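Local coordinates for protein aspartate aminotransferase (Plasmodium falciparum, PDB 3K7Y) that binds pyridoxal 5'-phosphate and, as a homodimer, probably transfers the amino group of L-aspartate to 2-oxoglutarate, giving oxaloacetate and L-glutamate, at residues Phe164-Arg169 and Glu198-Ile202; Thr81-Phe86 and Ala260-Val264; Lys18-Phe23 and Tyr374-Asn378. One frame throughout, in Å; residues are numbered along the deposited sequence.

Interaction 1 (Phe164-Arg169 and Glu198-Ile202)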
# COMPACT_ATOMS: atom_id res chain seq x y z
N PHE A 164 10.88 32.21 12.05
CA PHE A 164 11.07 30.98 11.30
C PHE A 164 12.57 30.71 10.99
O PHE A 164 13.07 29.60 11.22
CB PHE A 164 10.19 30.98 10.04
CG PHE A 164 10.57 29.93 9.01
CD1 PHE A 164 10.79 28.61 9.37
CD2 PHE A 164 10.66 30.28 7.66
CE1 PHE A 164 11.14 27.64 8.40
CE2 PHE A 164 11.00 29.32 6.69
CZ PHE A 164 11.24 28.00 7.06
N LEU A 165 13.27 31.72 10.48
CA LEU A 165 14.70 31.59 10.15
C LEU A 165 15.59 31.58 11.38
O LEU A 165 16.68 31.03 11.35
CB LEU A 165 15.16 32.69 9.20
CG LEU A 165 14.44 32.78 7.86
CD1 LEU A 165 14.77 34.11 7.23
CD2 LEU A 165 14.85 31.67 6.96
N ASN A 166 15.12 32.22 12.45
CA ASN A 166 15.77 32.13 13.75
C ASN A 166 16.00 30.70 14.22
O ASN A 166 17.13 30.30 14.49
CB ASN A 166 14.94 32.84 14.79
CG ASN A 166 15.56 34.10 15.23
OD1 ASN A 166 16.33 34.72 14.48
ND2 ASN A 166 15.25 34.51 16.45
N ASP A 167 14.90 29.95 14.33
CA ASP A 167 14.92 28.56 14.76
C ASP A 167 15.71 27.77 13.75
O ASP A 167 16.57 26.97 14.11
CB ASP A 167 13.51 28.00 14.85
CG ASP A 167 12.64 28.75 15.85
OD1 ASP A 167 11.40 28.59 15.74
OD2 ASP A 167 13.18 29.47 16.72
N LEU A 168 15.45 28.03 12.48
CA LEU A 168 16.22 27.42 11.42
C LEU A 168 17.72 27.61 11.60
O LEU A 168 18.52 26.88 11.02
CB LEU A 168 15.77 27.97 10.07
CG LEU A 168 15.85 26.98 8.90
CD1 LEU A 168 15.38 25.58 9.30
CD2 LEU A 168 15.02 27.49 7.74
N ARG A 169 18.10 28.59 12.43
CA ARG A 169 19.51 28.91 12.67
C ARG A 169 20.09 28.34 13.97
O ARG A 169 21.30 28.17 14.08
CB ARG A 169 19.74 30.43 12.63
CG ARG A 169 20.09 30.99 11.27
CD ARG A 169 20.68 32.40 11.40
NE ARG A 169 20.96 33.05 10.11
CZ ARG A 169 22.06 32.87 9.37
NH1 ARG A 169 23.02 32.03 9.76
NH2 ARG A 169 22.21 33.52 8.22
N GLU A 198 17.89 33.45 1.30
CA GLU A 198 18.42 33.46 2.65
C GLU A 198 18.47 32.03 3.16
O GLU A 198 19.52 31.55 3.60
CB GLU A 198 17.60 34.37 3.56
CG GLU A 198 18.39 34.93 4.74
CD GLU A 198 17.56 35.86 5.63
OE1 GLU A 198 17.77 35.83 6.87
OE2 GLU A 198 16.71 36.61 5.10
N ILE A 199 17.33 31.33 3.07
CA ILE A 199 17.23 29.91 3.42
C ILE A 199 18.38 29.09 2.83
O ILE A 199 19.12 28.43 3.57
CB ILE A 199 15.88 29.33 2.94
CG1 ILE A 199 14.72 30.00 3.67
CG2 ILE A 199 15.84 27.83 3.14
CD1 ILE A 199 13.39 29.92 2.95
N ILE A 200 18.55 29.15 1.52
CA ILE A 200 19.59 28.38 0.88
C ILE A 200 20.87 28.60 1.66
O ILE A 200 21.61 27.66 1.91
CB ILE A 200 19.77 28.80 -0.59
CG1 ILE A 200 18.42 28.78 -1.32
CG2 ILE A 200 20.81 27.92 -1.29
CD1 ILE A 200 17.84 27.39 -1.60
N GLU A 201 21.10 29.84 2.08
CA GLU A 201 22.35 30.14 2.79
C GLU A 201 22.42 29.49 4.16
O GLU A 201 23.46 28.94 4.53
CB GLU A 201 22.61 31.64 2.88
CG GLU A 201 24.06 31.90 3.27
CD GLU A 201 24.51 33.31 2.98
OE1 GLU A 201 25.73 33.49 2.78
OE2 GLU A 201 23.64 34.22 2.95
N ILE A 202 21.31 29.57 4.91
CA ILE A 202 21.17 28.93 6.22
C ILE A 202 21.34 27.41 6.11
O ILE A 202 22.12 26.80 6.85
CB ILE A 202 19.78 29.20 6.88
CG1 ILE A 202 19.47 30.71 6.91
CG2 ILE A 202 19.70 28.57 8.28
CD1 ILE A 202 18.25 31.06 7.77
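Leu-165 and Ile-202 form the centre of this contact between two nearly parallel helices, whose short segments run 14° apart with axes 10.7 Å from each other. Apolar packing makes up most of it. The two side chains cross at about a right angle, and CD1 of Ile-202 lies 3.5 Å from CD2 of Leu-165 and also close to its CB. That same CD2 branch of Leu-165 reaches CG1 of Ile-199 at 3.7 Å, so one methyl serves two isoleucines a turn apart. Ile-202 divides its work between branches: its CG2, anti to the backbone N (chi1 -52° sets CG1 beside that N), turns to Leu-168, with CG of Leu-168 4.2 Å away, and to CG of Arg-169.

Polar side chains border this packing. Leu-165 uses its other branch, CD1, against the carboxylate of Glu-198, whose OE1 is 3.5 Å off. Arg-169, extended from CG to NE, passes across Ile-202 and lays one guanidinium face over CG1 of that residue, 4.0 Å above the plane and offset toward the rim. NH2 of Arg-169 and OE1 of Glu-198 remain 5.2 Å apart, so their opposite charges may attract weakly without pairing, and no hydrogen bond joins the segments.

The contact exemplifies lateral helix packing in an alpha/beta domain. Helix 193-206 links the adjacent parallel strands 176-179 and 209-214, whereas helix 161-170 leans on strand 145-153, Phe-164 meeting Phe-151 edge-to-face and Asp-167 accepting a hydrogen bond from the backbone N of Asn-150. Beyond Ile-200, helix 229-235 continues the packing.

Interaction 2 (Thr81-Phe86 and Ala260-Val264)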
# COMPACT_ATOMS: atom_id res chain seq x y z
N THR A 81 7.79 11.47 -13.75
CA THR A 81 7.39 12.01 -12.46
C THR A 81 8.33 13.10 -11.98
O THR A 81 7.90 14.20 -11.64
CB THR A 81 7.27 10.86 -11.43
OG1 THR A 81 5.98 10.24 -11.56
CG2 THR A 81 7.44 11.33 -10.02
N GLN A 82 9.63 12.81 -11.97
CA GLN A 82 10.58 13.74 -11.43
C GLN A 82 10.76 14.98 -12.30
O GLN A 82 11.24 16.01 -11.82
CB GLN A 82 11.91 13.08 -11.08
CG GLN A 82 12.50 12.28 -12.19
CD GLN A 82 13.87 11.73 -11.84
OE1 GLN A 82 14.23 11.63 -10.67
NE2 GLN A 82 14.64 11.35 -12.87
N ASN A 83 10.35 14.91 -13.56
CA ASN A 83 10.26 16.12 -14.38
C ASN A 83 9.44 17.18 -13.64
O ASN A 83 9.85 18.34 -13.53
CB ASN A 83 9.65 15.82 -15.76
CG ASN A 83 9.74 17.01 -16.71
OD1 ASN A 83 10.60 17.04 -17.58
ND2 ASN A 83 8.85 18.00 -16.53
N LEU A 84 8.30 16.76 -13.10
CA LEU A 84 7.37 17.69 -12.48
C LEU A 84 7.98 18.46 -11.33
O LEU A 84 7.68 19.63 -11.17
CB LEU A 84 6.09 16.97 -12.04
CG LEU A 84 5.29 16.26 -13.14
CD1 LEU A 84 4.01 15.67 -12.57
CD2 LEU A 84 4.98 17.22 -14.26
N ILE A 85 8.86 17.83 -10.55
CA ILE A 85 9.43 18.55 -9.43
C ILE A 85 10.72 19.28 -9.77
O ILE A 85 10.93 20.39 -9.29
CB ILE A 85 9.57 17.72 -8.12
CG1 ILE A 85 10.50 16.53 -8.31
CG2 ILE A 85 8.18 17.32 -7.56
CD1 ILE A 85 9.86 15.29 -8.91
N PHE A 86 11.57 18.68 -10.59
CA PHE A 86 12.87 19.28 -10.90
C PHE A 86 12.86 20.01 -12.24
O PHE A 86 13.86 20.59 -12.64
CB PHE A 86 14.00 18.23 -10.88
CG PHE A 86 14.23 17.57 -9.52
CD1 PHE A 86 15.15 18.11 -8.61
CD2 PHE A 86 13.58 16.39 -9.17
CE1 PHE A 86 15.37 17.50 -7.37
CE2 PHE A 86 13.80 15.79 -7.93
CZ PHE A 86 14.70 16.34 -7.04
N ALA A 260 4.85 9.45 -4.99
CA ALA A 260 6.25 9.15 -5.26
C ALA A 260 7.17 9.64 -4.14
O ALA A 260 6.79 10.49 -3.35
CB ALA A 260 6.65 9.75 -6.58
N LEU A 261 8.38 9.08 -4.07
CA LEU A 261 9.42 9.49 -3.12
C LEU A 261 10.72 9.79 -3.87
O LEU A 261 11.26 8.90 -4.53
CB LEU A 261 9.71 8.34 -2.13
CG LEU A 261 10.14 8.53 -0.66
CD1 LEU A 261 11.01 7.36 -0.16
CD2 LEU A 261 10.84 9.87 -0.39
N HIS A 262 11.23 11.01 -3.77
CA HIS A 262 12.49 11.35 -4.42
C HIS A 262 13.59 11.63 -3.41
O HIS A 262 13.42 12.45 -2.50
CB HIS A 262 12.32 12.56 -5.34
CG HIS A 262 11.19 12.41 -6.30
ND1 HIS A 262 11.28 11.66 -7.45
CD2 HIS A 262 9.92 12.90 -6.27
CE1 HIS A 262 10.12 11.70 -8.09
NE2 HIS A 262 9.28 12.45 -7.39
N ILE A 263 14.71 10.92 -3.56
CA ILE A 263 15.89 11.15 -2.72
C ILE A 263 17.08 11.51 -3.59
O ILE A 263 17.41 10.78 -4.53
CB ILE A 263 16.24 9.95 -1.81
CG1 ILE A 263 15.09 9.66 -0.84
CG2 ILE A 263 17.54 10.22 -1.03
CD1 ILE A 263 15.23 8.39 -0.09
N VAL A 264 17.71 12.63 -3.28
CA VAL A 264 18.82 13.16 -4.07
C VAL A 264 20.13 12.58 -3.55
O VAL A 264 20.43 12.70 -2.36
CB VAL A 264 18.81 14.72 -4.08
CG1 VAL A 264 20.14 15.28 -4.57
CG2 VAL A 264 17.67 15.26 -4.95
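His-262 projects from strand 260-264 into helix 81-86 and is met there by the adjacent Thr-81 and Gln-82 and, a turn later, by Ile-85. Over one face of its imidazole sits CD1 of Ile-85, 3.6 Å from the ring centroid and 26° off the ring normal, a CH-pi contact displaced toward the rim on the NE2 and CD2 side. The isoleucine and histidine side chains approach head-on from their own segments, and the isoleucine brings CD1 there with CG1 lying between its backbone N and carbonyl carbon (chi1 62°).

Thr-81 addresses the same ring from its edge. Its methyl CG2, near the imidazole plane, stands 3.3 Å from CE1 of His-262, and it also meets CB of Ala-260 at 3.9 Å, so that one methyl spans two residues of the strand that point toward the helix. CB of Gln-82 adds a contact to CE1.

Such helix-on-sheet packing belongs to the large cofactor-binding domain of fold type I aminotransferases. Strand 258-264 is the one that runs antiparallel to both its neighbours, 98-104 and 241-246, in the central mixed sheet, and segment 81-86 crosses segment 260-264 at -62°. The side chain of Ala-260 lies about 11 Å from a bound pyridoxal-5'-phosphate, so the contact is near the cofactor site without Ala-260 touching the cofactor.

Phe-86 closes the far end. CZ of its ring rests 3.8 Å from CG2 of Val-264, the two side chains crossing at a slant, while CB of His-262 comes to the ring edge, 4.4 Å from CE2. Ile-98 of the neighbouring strand also touches Phe-86, and the helix end is tied down by Arg-232, whose NE bonds to the carbonyl of Ile-85.

Interaction 3 (Lys18-Phe23 and Tyr374-Asn378)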
# COMPACT_ATOMS: atom_id res chain seq x y z
N LYS A 18 -13.56 12.62 13.35
CA LYS A 18 -14.70 12.89 14.24
C LYS A 18 -15.73 13.72 13.47
O LYS A 18 -16.93 13.64 13.73
CB LYS A 18 -14.29 13.70 15.48
CG LYS A 18 -12.95 13.39 16.12
CD LYS A 18 -12.50 14.54 17.01
CE LYS A 18 -11.10 14.35 17.52
NZ LYS A 18 -10.53 15.64 17.97
N THR A 19 -15.22 14.51 12.53
CA THR A 19 -16.02 15.42 11.72
C THR A 19 -16.60 14.69 10.51
O THR A 19 -17.76 14.89 10.17
CB THR A 19 -15.19 16.65 11.26
OG1 THR A 19 -14.58 17.26 12.40
CG2 THR A 19 -16.06 17.67 10.56
N ALA A 20 -15.78 13.85 9.87
CA ALA A 20 -16.23 13.05 8.72
C ALA A 20 -17.44 12.19 9.11
O ALA A 20 -18.40 12.06 8.34
CB ALA A 20 -15.09 12.18 8.19
N ARG A 21 -17.37 11.62 10.31
CA ARG A 21 -18.52 10.99 10.95
C ARG A 21 -19.67 11.98 10.87
O ARG A 21 -20.65 11.75 10.17
CB ARG A 21 -18.23 10.63 12.42
CG ARG A 21 -17.58 9.25 12.63
CD ARG A 21 -17.54 8.83 14.10
NE ARG A 21 -17.23 7.40 14.24
CZ ARG A 21 -17.34 6.69 15.37
NH1 ARG A 21 -17.77 7.27 16.49
NH2 ARG A 21 -17.03 5.40 15.38
N GLU A 22 -19.50 13.11 11.56
CA GLU A 22 -20.56 14.10 11.71
C GLU A 22 -21.24 14.58 10.40
O GLU A 22 -22.47 14.74 10.38
CB GLU A 22 -20.07 15.28 12.55
CG GLU A 22 -21.13 16.34 12.86
CD GLU A 22 -22.42 15.79 13.47
OE1 GLU A 22 -23.04 16.51 14.28
OE2 GLU A 22 -22.82 14.65 13.15
N PHE A 23 -20.47 14.80 9.34
CA PHE A 23 -21.08 15.27 8.10
C PHE A 23 -22.19 14.31 7.66
O PHE A 23 -23.33 14.73 7.45
CB PHE A 23 -20.06 15.51 6.98
CG PHE A 23 -20.67 15.98 5.68
CD1 PHE A 23 -21.93 16.60 5.66
CD2 PHE A 23 -19.98 15.84 4.49
CE1 PHE A 23 -22.50 17.04 4.48
CE2 PHE A 23 -20.55 16.28 3.30
CZ PHE A 23 -21.82 16.88 3.29
N TYR A 374 -20.12 22.04 8.39
CA TYR A 374 -19.00 21.38 9.08
C TYR A 374 -17.60 21.84 8.63
O TYR A 374 -17.33 22.03 7.44
CB TYR A 374 -19.14 19.84 9.04
CG TYR A 374 -20.52 19.38 9.40
CD1 TYR A 374 -21.46 19.11 8.40
CD2 TYR A 374 -20.92 19.25 10.73
CE1 TYR A 374 -22.76 18.71 8.72
CE2 TYR A 374 -22.23 18.85 11.07
CZ TYR A 374 -23.14 18.58 10.06
OH TYR A 374 -24.43 18.17 10.36
N ILE A 375 -16.73 21.99 9.61
CA ILE A 375 -15.48 22.75 9.53
C ILE A 375 -14.52 22.11 10.54
O ILE A 375 -14.96 21.60 11.55
CB ILE A 375 -15.79 24.22 9.94
CG1 ILE A 375 -14.55 24.97 10.42
CG2 ILE A 375 -16.82 24.23 11.07
CD1 ILE A 375 -14.84 26.00 11.50
N ILE A 376 -13.21 22.13 10.27
CA ILE A 376 -12.27 21.52 11.21
C ILE A 376 -12.12 22.33 12.53
O ILE A 376 -12.24 23.56 12.54
CB ILE A 376 -10.88 21.21 10.56
CG1 ILE A 376 -11.05 20.41 9.26
CG2 ILE A 376 -9.95 20.45 11.53
CD1 ILE A 376 -10.85 21.27 7.96
N ASN A 377 -11.87 21.61 13.62
CA ASN A 377 -11.69 22.17 14.97
C ASN A 377 -10.76 23.36 15.11
O ASN A 377 -10.87 24.13 16.07
CB ASN A 377 -11.19 21.07 15.93
CG ASN A 377 -12.08 19.84 15.91
OD1 ASN A 377 -11.72 18.80 15.33
ND2 ASN A 377 -13.27 19.97 16.52
N ASN A 378 -9.82 23.51 14.17
CA ASN A 378 -8.77 24.53 14.29
C ASN A 378 -8.95 25.82 13.46
O ASN A 378 -8.16 26.76 13.60
CB ASN A 378 -7.37 23.92 14.05
CG ASN A 378 -7.16 23.36 12.63
OD1 ASN A 378 -6.17 22.68 12.36
ND2 ASN A 378 -8.08 23.65 11.72
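Tyr-374 sets its ring against the last turn of helix 15-23, and Glu-22 and Phe-23 meet it from there. Contacts to this ring dominate. The backbone CA of Phe-23 stands over one face of the tyrosine ring, 4.1 Å from the centroid and 23° off its normal, a CH-pi contact offset toward the rim; the carbonyl oxygen of Glu-22 lies over the same face. The two rings do not stack: they meet rim to rim with planes at 43°, CD1 of Phe-23 being 3.7 Å from CD1 of Tyr-374. With CG anti to the backbone N (chi1 179°), the phenyl ring stands beside the tyrosine instead of over it. The CG methylene of Glu-22 packs 3.3 Å from CE2 of Tyr-374, the two side chains crossing at about a right angle.

One aliphatic contact lies a turn earlier, where CG2 of Thr-19 meets CB of Tyr-374 at 4.1 Å and comes near the carbonyl oxygen of Ile-375.

Polar groups approach without bonding. NZ of Lys-18 is 4.3 Å from OD1 of Asn-377, too far for a hydrogen bond, and instead bonds to OD1 of Asn-15; OG1 of Thr-19 bonds to the backbone oxygen of Asn-15. Tyr-374 itself belongs to the short strand 373-374, paired in parallel with 32-33 through Ile-32, consistent with the small domain of this family, which draws on both ends of the chain.

With its polar ends taken up by Asn-15, the helix is joined to segment 374-378 by non-directional packing, chiefly at the face and rim of the tyrosine ring.

The three contacts are nested along the chain: interaction 1 lies inside the loop closed by interaction 2, and both lie inside that of interaction 3, which brings residues 18-23 to residues 374-378. Interactions 1 and 2 share the large mixed sheet, one joining helices 161-170 and 193-206 beside it, the other seating helix 75-86 on strand 258-264; their centres are about 24 Å apart. Interaction 3 is separate, about 36 Å from the first and about 33 Å from the second between centres, and lies across the chain's centre from interaction 2. This is consistent with the family's two-domain design, a large cofactor-binding domain from the middle of the chain and a small domain drawing on both ends.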